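Local coordinates for protein PipY (Synechococcus elongatus, PDB 5NLC) that binds pyridoxal 5'-phosphate on a modified TIM barrel and is probably involved in homeostasis of this vitamin B6 cofactor, at residues 65-75 against 85-96. Sequence-based numbering, arbitrary orientation.
Sequences LTWHLLGKLQS and FDWIHSVDSWAL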
ATOM      1  N   LEU A  65      -1.413 -15.925   0.942  1.00 27.92           N
ATOM      2  CA  LEU A  65      -0.537 -14.968   0.360  1.00 27.08           C
ATOM      3  C   LEU A  65      -1.432 -13.750   0.074  1.00 24.48           C
ATOM      4  O   LEU A  65      -2.452 -13.889  -0.576  1.00 24.02           O
ATOM      5  CB  LEU A  65       0.089 -15.591  -0.913  1.00 29.84           C
ATOM      6  CG  LEU A  65       1.416 -14.994  -1.376  1.00 31.33           C
ATOM      7  CD1 LEU A  65       1.846 -15.758  -2.612  1.00 34.53           C
ATOM      8  CD2 LEU A  65       1.215 -13.533  -1.770  1.00 31.83           C
ATOM      9  N   THR A  66      -1.075 -12.584   0.592  1.00 21.40           N
ATOM     10  CA  THR A  66      -1.769 -11.371   0.335  1.00 19.76           C
ATOM     11  C   THR A  66      -0.966 -10.474  -0.644  1.00 18.87           C
ATOM     12  O   THR A  66       0.208 -10.177  -0.368  1.00 17.50           O
ATOM     13  CB  THR A  66      -2.005 -10.648   1.651  1.00 20.13           C
ATOM     14  OG1 THR A  66      -2.790 -11.461   2.491  1.00 20.06           O
ATOM     15  CG2 THR A  66      -2.710  -9.357   1.482  1.00 19.89           C
ATOM     16  N   TRP A  67      -1.585 -10.123  -1.804  1.00 17.98           N
ATOM     17  CA  TRP A  67      -0.952  -9.303  -2.813  1.00 18.20           C
ATOM     18  C   TRP A  67      -1.381  -7.826  -2.696  1.00 17.25           C
ATOM     19  O   TRP A  67      -2.602  -7.518  -2.639  1.00 17.00           O
ATOM     20  CB  TRP A  67      -1.355  -9.769  -4.198  1.00 19.13           C
ATOM     21  CG  TRP A  67      -0.690 -11.093  -4.593  1.00 21.02           C
ATOM     22  CD1 TRP A  67      -1.238 -12.350  -4.551  1.00 22.94           C
ATOM     23  CD2 TRP A  67       0.632 -11.252  -5.009  1.00 22.41           C
ATOM     24  NE1 TRP A  67      -0.310 -13.283  -4.948  1.00 24.10           N
ATOM     25  CE2 TRP A  67       0.845 -12.628  -5.261  1.00 23.81           C
ATOM     26  CE3 TRP A  67       1.692 -10.359  -5.221  1.00 22.50           C
ATOM     27  CZ2 TRP A  67       2.096 -13.134  -5.735  1.00 25.11           C
ATOM     28  CZ3 TRP A  67       2.926 -10.893  -5.733  1.00 24.46           C
ATOM     29  CH2 TRP A  67       3.116 -12.245  -5.919  1.00 23.82           C
ATOM     30  N   HIS A  68      -0.390  -6.968  -2.773  1.00 16.55           N
ATOM     31  CA  HIS A  68      -0.528  -5.517  -2.594  1.00 16.11           C
ATOM     32  C   HIS A  68      -0.055  -4.840  -3.869  1.00 16.51           C
ATOM     33  O   HIS A  68       1.087  -5.123  -4.327  1.00 16.92           O
ATOM     34  CB  HIS A  68       0.380  -5.062  -1.453  1.00 15.81           C
ATOM     35  CG  HIS A  68      -0.018  -5.576  -0.101  1.00 15.67           C
ATOM     36  ND1 HIS A  68      -0.659  -4.790   0.820  1.00 15.39           N
ATOM     37  CD2 HIS A  68       0.112  -6.784   0.477  1.00 16.15           C
ATOM     38  CE1 HIS A  68      -0.931  -5.502   1.900  1.00 15.63           C
ATOM     39  NE2 HIS A  68      -0.414  -6.701   1.745  1.00 15.88           N
ATOM     40  N   LEU A  69      -0.857  -3.938  -4.442  1.00 16.05           N
ATOM     41  CA  LEU A  69      -0.422  -3.127  -5.531  1.00 16.52           C
ATOM     42  C   LEU A  69       0.053  -1.804  -4.966  1.00 16.89           C
ATOM     43  O   LEU A  69      -0.672  -1.092  -4.281  1.00 16.18           O
ATOM     44  CB  LEU A  69      -1.573  -2.930  -6.562  1.00 17.06           C
ATOM     45  CG  LEU A  69      -1.266  -1.958  -7.683  1.00 17.49           C
ATOM     46  CD1 LEU A  69      -0.103  -2.483  -8.509  1.00 18.68           C
ATOM     47  CD2 LEU A  69      -2.460  -1.785  -8.587  1.00 17.79           C
ATOM     48  N   LEU A  70       1.304  -1.458  -5.286  1.00 17.58           N
ATOM     49  CA  LEU A  70       1.954  -0.361  -4.678  1.00 18.88           C
ATOM     50  C   LEU A  70       2.184   0.839  -5.592  1.00 20.19           C
ATOM     51  O   LEU A  70       2.553   1.893  -5.094  1.00 21.52           O
ATOM     52  CB  LEU A  70       3.298  -0.838  -4.136  1.00 18.85           C
ATOM     53  CG  LEU A  70       3.244  -1.956  -3.091  1.00 19.06           C
ATOM     54  CD1 LEU A  70       4.683  -2.373  -2.768  1.00 20.43           C
ATOM     55  CD2 LEU A  70       2.441  -1.552  -1.902  1.00 19.76           C
ATOM     56  N   GLY A  71       2.119   0.679  -6.898  1.00 21.27           N
ATOM     57  CA  GLY A  71       2.440   1.757  -7.786  1.00 21.94           C
ATOM     58  C   GLY A  71       1.199   2.286  -8.474  1.00 22.83           C
ATOM     59  O   GLY A  71       0.079   1.840  -8.211  1.00 21.37           O
ATOM     60  N   LYS A  72       1.446   3.169  -9.431  1.00 24.06           N
ATOM     61  CA  LYS A  72       0.406   3.966 -10.114  1.00 25.21           C
ATOM     62  C   LYS A  72      -0.556   3.019 -10.806  1.00 23.67           C
ATOM     63  O   LYS A  72      -0.135   2.107 -11.467  1.00 23.36           O
ATOM     64  CB  LYS A  72       1.092   4.858 -11.148  1.00 29.70           C
ATOM     65  CG  LYS A  72       0.228   5.567 -12.187  1.00 32.68           C
ATOM     66  CD  LYS A  72      -0.647   6.624 -11.540  1.00 35.03           C
ATOM     67  CE  LYS A  72      -1.485   7.332 -12.632  1.00 37.76           C
ATOM     68  NZ  LYS A  72      -2.451   8.295 -12.058  1.00 38.85           N
ATOM     69  N   LEU A  73      -1.839   3.261 -10.698  1.00 22.22           N
ATOM     70  CA  LEU A  73      -2.820   2.377 -11.313  1.00 22.03           C
ATOM     71  C   LEU A  73      -3.603   3.241 -12.258  1.00 23.50           C
ATOM     72  O   LEU A  73      -4.260   4.181 -11.825  1.00 22.72           O
ATOM     73  CB  LEU A  73      -3.722   1.771 -10.255  1.00 21.02           C
ATOM     74  CG  LEU A  73      -4.894   0.929 -10.768  1.00 20.83           C
ATOM     75  CD1 LEU A  73      -4.439  -0.177 -11.734  1.00 21.24           C
ATOM     76  CD2 LEU A  73      -5.747   0.353  -9.651  1.00 20.44           C
ATOM     77  N   GLN A  74      -3.511   2.961 -13.545  1.00 26.05           N
ATOM     78  CA  GLN A  74      -4.322   3.660 -14.547  1.00 28.55           C
ATOM     79  C   GLN A  74      -5.728   3.141 -14.523  1.00 28.29           C
ATOM     80  O   GLN A  74      -5.935   1.941 -14.339  1.00 25.18           O
ATOM     81  CB  GLN A  74      -3.738   3.433 -15.953  1.00 31.87           C
ATOM     82  CG  GLN A  74      -2.302   3.900 -16.134  1.00 34.27           C
ATOM     83  CD  GLN A  74      -2.114   5.373 -15.826  1.00 37.34           C
ATOM     84  OE1 GLN A  74      -3.036   6.195 -16.000  1.00 40.77           O
ATOM     85  NE2 GLN A  74      -0.907   5.729 -15.372  1.00 38.55           N
ATOM     86  N   SER A  75      -6.699   4.030 -14.747  1.00 30.09           N
ATOM     87  CA  SER A  75      -8.131   3.647 -14.680  1.00 32.57           C
ATOM     88  C   SER A  75      -8.537   2.494 -15.596  1.00 32.59           C
ATOM     89  O   SER A  75      -9.408   1.731 -15.202  1.00 31.17           O
ATOM     90  CB  SER A  75      -9.056   4.861 -14.878  1.00 35.36           C
ATOM     91  OG  SER A  75      -9.236   5.482 -13.598  1.00 40.32           O
ATOM     92  N   PHE A  85      -5.484  -8.250  -6.981  1.00 19.85           N
ATOM     93  CA  PHE A  85      -4.869  -7.744  -5.769  1.00 18.78           C
ATOM     94  C   PHE A  85      -5.863  -7.771  -4.623  1.00 18.26           C
ATOM     95  O   PHE A  85      -7.038  -7.458  -4.772  1.00 19.60           O
ATOM     96  CB  PHE A  85      -4.320  -6.348  -6.029  1.00 18.96           C
ATOM     97  CG  PHE A  85      -3.055  -6.361  -6.894  1.00 18.94           C
ATOM     98  CD1 PHE A  85      -1.816  -6.529  -6.311  1.00 19.43           C
ATOM     99  CD2 PHE A  85      -3.130  -6.208  -8.240  1.00 19.58           C
ATOM    100  CE1 PHE A  85      -0.661  -6.580  -7.076  1.00 19.63           C
ATOM    101  CE2 PHE A  85      -2.007  -6.246  -9.041  1.00 20.54           C
ATOM    102  CZ  PHE A  85      -0.759  -6.425  -8.465  1.00 20.74           C
ATOM    103  N   ASP A  86      -5.379  -8.039  -3.447  1.00 17.61           N
ATOM    104  CA  ASP A  86      -6.140  -7.954  -2.203  1.00 17.53           C
ATOM    105  C   ASP A  86      -6.188  -6.497  -1.659  1.00 17.25           C
ATOM    106  O   ASP A  86      -7.204  -6.068  -1.142  1.00 18.13           O
ATOM    107  CB  ASP A  86      -5.457  -8.898  -1.188  1.00 17.94           C
ATOM    108  CG  ASP A  86      -5.431 -10.332  -1.696  1.00 19.20           C
ATOM    109  OD1 ASP A  86      -6.572 -10.812  -1.921  1.00 18.99           O
ATOM    110  OD2 ASP A  86      -4.338 -10.885  -1.993  1.00 19.78           O
ATOM    111  N   TRP A  87      -5.073  -5.797  -1.783  1.00 16.85           N
ATOM    112  CA  TRP A  87      -4.856  -4.425  -1.371  1.00 16.72           C
ATOM    113  C   TRP A  87      -4.377  -3.605  -2.543  1.00 16.69           C
ATOM    114  O   TRP A  87      -3.454  -4.046  -3.313  1.00 16.70           O
ATOM    115  CB  TRP A  87      -3.753  -4.293  -0.292  1.00 17.71           C
ATOM    116  CG  TRP A  87      -4.179  -4.683   1.079  1.00 18.44           C
ATOM    117  CD1 TRP A  87      -4.272  -5.930   1.537  1.00 18.89           C
ATOM    118  CD2 TRP A  87      -4.554  -3.824   2.167  1.00 19.15           C
ATOM    119  NE1 TRP A  87      -4.717  -5.944   2.832  1.00 19.44           N
ATOM    120  CE2 TRP A  87      -4.873  -4.655   3.249  1.00 19.89           C
ATOM    121  CE3 TRP A  87      -4.669  -2.442   2.322  1.00 18.99           C
ATOM    122  CZ2 TRP A  87      -5.353  -4.160   4.471  1.00 20.05           C
ATOM    123  CZ3 TRP A  87      -5.069  -1.944   3.576  1.00 19.46           C
ATOM    124  CH2 TRP A  87      -5.462  -2.793   4.589  1.00 19.79           C
ATOM    125  N   ILE A  88      -4.945  -2.405  -2.666  1.00 15.99           N
ATOM    126  CA  ILE A  88      -4.470  -1.436  -3.643  1.00 16.38           C
ATOM    127  C   ILE A  88      -4.133  -0.176  -2.877  1.00 16.56           C
ATOM    128  O   ILE A  88      -5.036   0.450  -2.318  1.00 17.08           O
ATOM    129  CB  ILE A  88      -5.535  -1.171  -4.740  1.00 16.82           C
ATOM    130  CG1 ILE A  88      -5.905  -2.456  -5.434  1.00 17.23           C
ATOM    131  CG2 ILE A  88      -5.029  -0.060  -5.663  1.00 17.34           C
ATOM    132  CD1 ILE A  88      -7.093  -2.340  -6.359  1.00 17.33           C
ATOM    133  N   HIS A  89      -2.833   0.178  -2.810  1.00 16.87           N
ATOM    134  CA  HIS A  89      -2.375   1.309  -1.965  1.00 16.95           C
ATOM    135  C   HIS A  89      -2.405   2.652  -2.650  1.00 17.67           C
ATOM    136  O   HIS A  89      -2.337   3.671  -1.988  1.00 19.80           O
ATOM    137  CB  HIS A  89      -0.963   1.046  -1.434  1.00 17.17           C
ATOM    138  CG  HIS A  89      -0.887  -0.119  -0.504  1.00 17.59           C
ATOM    139  ND1 HIS A  89      -0.516   0.027   0.814  1.00 17.95           N
ATOM    140  CD2 HIS A  89      -1.122  -1.453  -0.688  1.00 17.37           C
ATOM    141  CE1 HIS A  89      -0.516  -1.166   1.397  1.00 18.86           C
ATOM    142  NE2 HIS A  89      -0.867  -2.083   0.512  1.00 17.35           N
ATOM    143  N   SER A  90      -2.560   2.708  -3.962  1.00 17.61           N
ATOM    144  CA  SER A  90      -2.263   3.886  -4.706  1.00 17.74           C
ATOM    145  C   SER A  90      -3.525   4.501  -5.228  1.00 17.53           C
ATOM    146  O   SER A  90      -3.592   4.929  -6.386  1.00 18.46           O
ATOM    147  CB  SER A  90      -1.360   3.501  -5.866  1.00 19.03           C
ATOM    148  OG  SER A  90      -1.888   2.368  -6.588  1.00 19.54           O
ATOM    149  N   VAL A  91      -4.582   4.505  -4.444  1.00 16.90           N
ATOM    150  CA  VAL A  91      -5.815   5.113  -4.957  1.00 16.81           C
ATOM    151  C   VAL A  91      -5.700   6.614  -4.850  1.00 17.30           C
ATOM    152  O   VAL A  91      -5.795   7.154  -3.776  1.00 17.21           O
ATOM    153  CB  VAL A  91      -7.015   4.597  -4.214  1.00 16.14           C
ATOM    154  CG1 VAL A  91      -8.276   5.120  -4.841  1.00 16.46           C
ATOM    155  CG2 VAL A  91      -6.986   3.063  -4.332  1.00 16.33           C
ATOM    156  N   ASP A  92      -5.426   7.259  -5.964  1.00 18.07           N
ATOM    157  CA  ASP A  92      -5.008   8.645  -5.973  1.00 19.74           C
ATOM    158  C   ASP A  92      -6.047   9.669  -6.374  1.00 19.09           C
ATOM    159  O   ASP A  92      -5.750  10.867  -6.462  1.00 18.87           O
ATOM    160  CB  ASP A  92      -3.769   8.770  -6.878  1.00 21.25           C
ATOM    161  CG  ASP A  92      -4.089   8.478  -8.345  1.00 23.27           C
ATOM    162  OD1 ASP A  92      -4.849   7.584  -8.712  1.00 23.62           O
ATOM    163  OD2 ASP A  92      -3.561   9.197  -9.160  1.00 28.07           O
ATOM    164  N   SER A  93      -7.272   9.240  -6.612  1.00 18.68           N
ATOM    165  CA  SER A  93      -8.315  10.184  -7.025  1.00 18.24           C
ATOM    166  C   SER A  93      -9.691   9.619  -6.732  1.00 18.79           C
ATOM    167  O   SER A  93      -9.861   8.364  -6.565  1.00 18.02           O
ATOM    168  CB  SER A  93      -8.218  10.418  -8.531  1.00 18.69           C
ATOM    169  OG  SER A  93      -8.425   9.165  -9.228  1.00 17.57           O
ATOM    170  N   TRP A  94     -10.663  10.518  -6.750  1.00 18.72           N
ATOM    171  CA  TRP A  94     -12.041  10.112  -6.623  1.00 19.33           C
ATOM    172  C   TRP A  94     -12.384   9.196  -7.802  1.00 18.77           C
ATOM    173  O   TRP A  94     -13.011   8.126  -7.641  1.00 18.26           O
ATOM    174  CB  TRP A  94     -12.996  11.334  -6.601  1.00 20.17           C
ATOM    175  CG  TRP A  94     -14.349  10.918  -6.919  1.00 20.39           C
ATOM    176  CD1 TRP A  94     -14.969  11.053  -8.095  1.00 21.62           C
ATOM    177  CD2 TRP A  94     -15.232  10.147  -6.090  1.00 21.08           C
ATOM    178  NE1 TRP A  94     -16.233  10.490  -8.041  1.00 21.26           N
ATOM    179  CE2 TRP A  94     -16.396   9.903  -6.827  1.00 21.35           C
ATOM    180  CE3 TRP A  94     -15.164   9.665  -4.788  1.00 21.19           C
ATOM    181  CZ2 TRP A  94     -17.493   9.191  -6.298  1.00 22.25           C
ATOM    182  CZ3 TRP A  94     -16.251   8.938  -4.280  1.00 21.32           C
ATOM    183  CH2 TRP A  94     -17.380   8.730  -5.022  1.00 22.18           C
ATOM    184  N   ALA A  95     -12.027   9.608  -9.022  1.00 18.86           N
ATOM    185  CA  ALA A  95     -12.357   8.782 -10.190  1.00 19.02           C
ATOM    186  C   ALA A  95     -11.909   7.321 -10.071  1.00 18.74           C
ATOM    187  O   ALA A  95     -12.639   6.401 -10.409  1.00 17.30           O
ATOM    188  CB  ALA A  95     -11.695   9.365 -11.416  1.00 19.69           C
ATOM    189  N   LEU A  96     -10.705   7.123  -9.537  1.00 18.30           N
ATOM    190  CA  LEU A  96     -10.160   5.788  -9.476  1.00 18.13           C
ATOM    191  C   LEU A  96     -10.908   5.025  -8.382  1.00 17.82           C
ATOM    192  O   LEU A  96     -11.202   3.808  -8.539  1.00 17.59           O
ATOM    193  CB  LEU A  96      -8.656   5.770  -9.193  1.00 18.39           C
ATOM    194  CG  LEU A  96      -8.007   4.354  -9.148  1.00 18.69           C
ATOM    195  CD1 LEU A  96      -8.246   3.538 -10.401  1.00 18.60           C
ATOM    196  CD2 LEU A  96      -6.496   4.418  -8.796  1.00 19.06           C
TER
HETATM  197  O   HOH W   1      -4.500 -13.081  -3.196  1.00 31.92           O
HETATM  198  O   HOH W   2      -2.470   5.297  -8.692  1.00 25.03           O
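Strands 66-69 and 87-91 run parallel, their axes 4.7 Å apart at 20°, joined by backbone bonds from Trp87 N to Trp67 O, Leu69 N to Trp87 O and His89 N to Leu69 O. Trp67 O also accepts from Asp86 N, while OD2 of Asp86, through its anti lone pair, takes a nearly straight bond from Trp67 N (2.9 Å, 170°). Inside the barrel, the His68 ring lies in an offset stack on the five-membered ring of Trp87, centroids 4.4 Å apart, and its ND1 shares a hydrogen bond with His89 NE2 (2.7 Å) at the rims of both rings. CD2 of Leu70 rests over one face of His89. On the helix-facing side, with CG anti to its carbonyl carbon (chi1 -73°), Phe85 carries its ring toward strand 66-69, one face under Leu69 CB, 3.6 Å from the ring centre, and CD1 beside Trp67 CB (3.9 Å). A serine in place of Phe85 would probably leave Leu69 CB without the ring face it rests on and open a gap beside Trp67 CB. Farther along, Ser90 OG donates to Gly71 O (2.6 Å) from above the carbonyl plane, a water bridges Leu73 N and Ser90 O, and Leu73 packs on Ile88 and Leu96. Helix 78-84 links the strands in a beta-alpha-beta unit; helix 49-56 touches Leu69, Leu73 and Phe85, Trp208 meets the inner rings edge-to-face, and Leu70 adjoins the cofactor-binding residues Asn47 and Arg210.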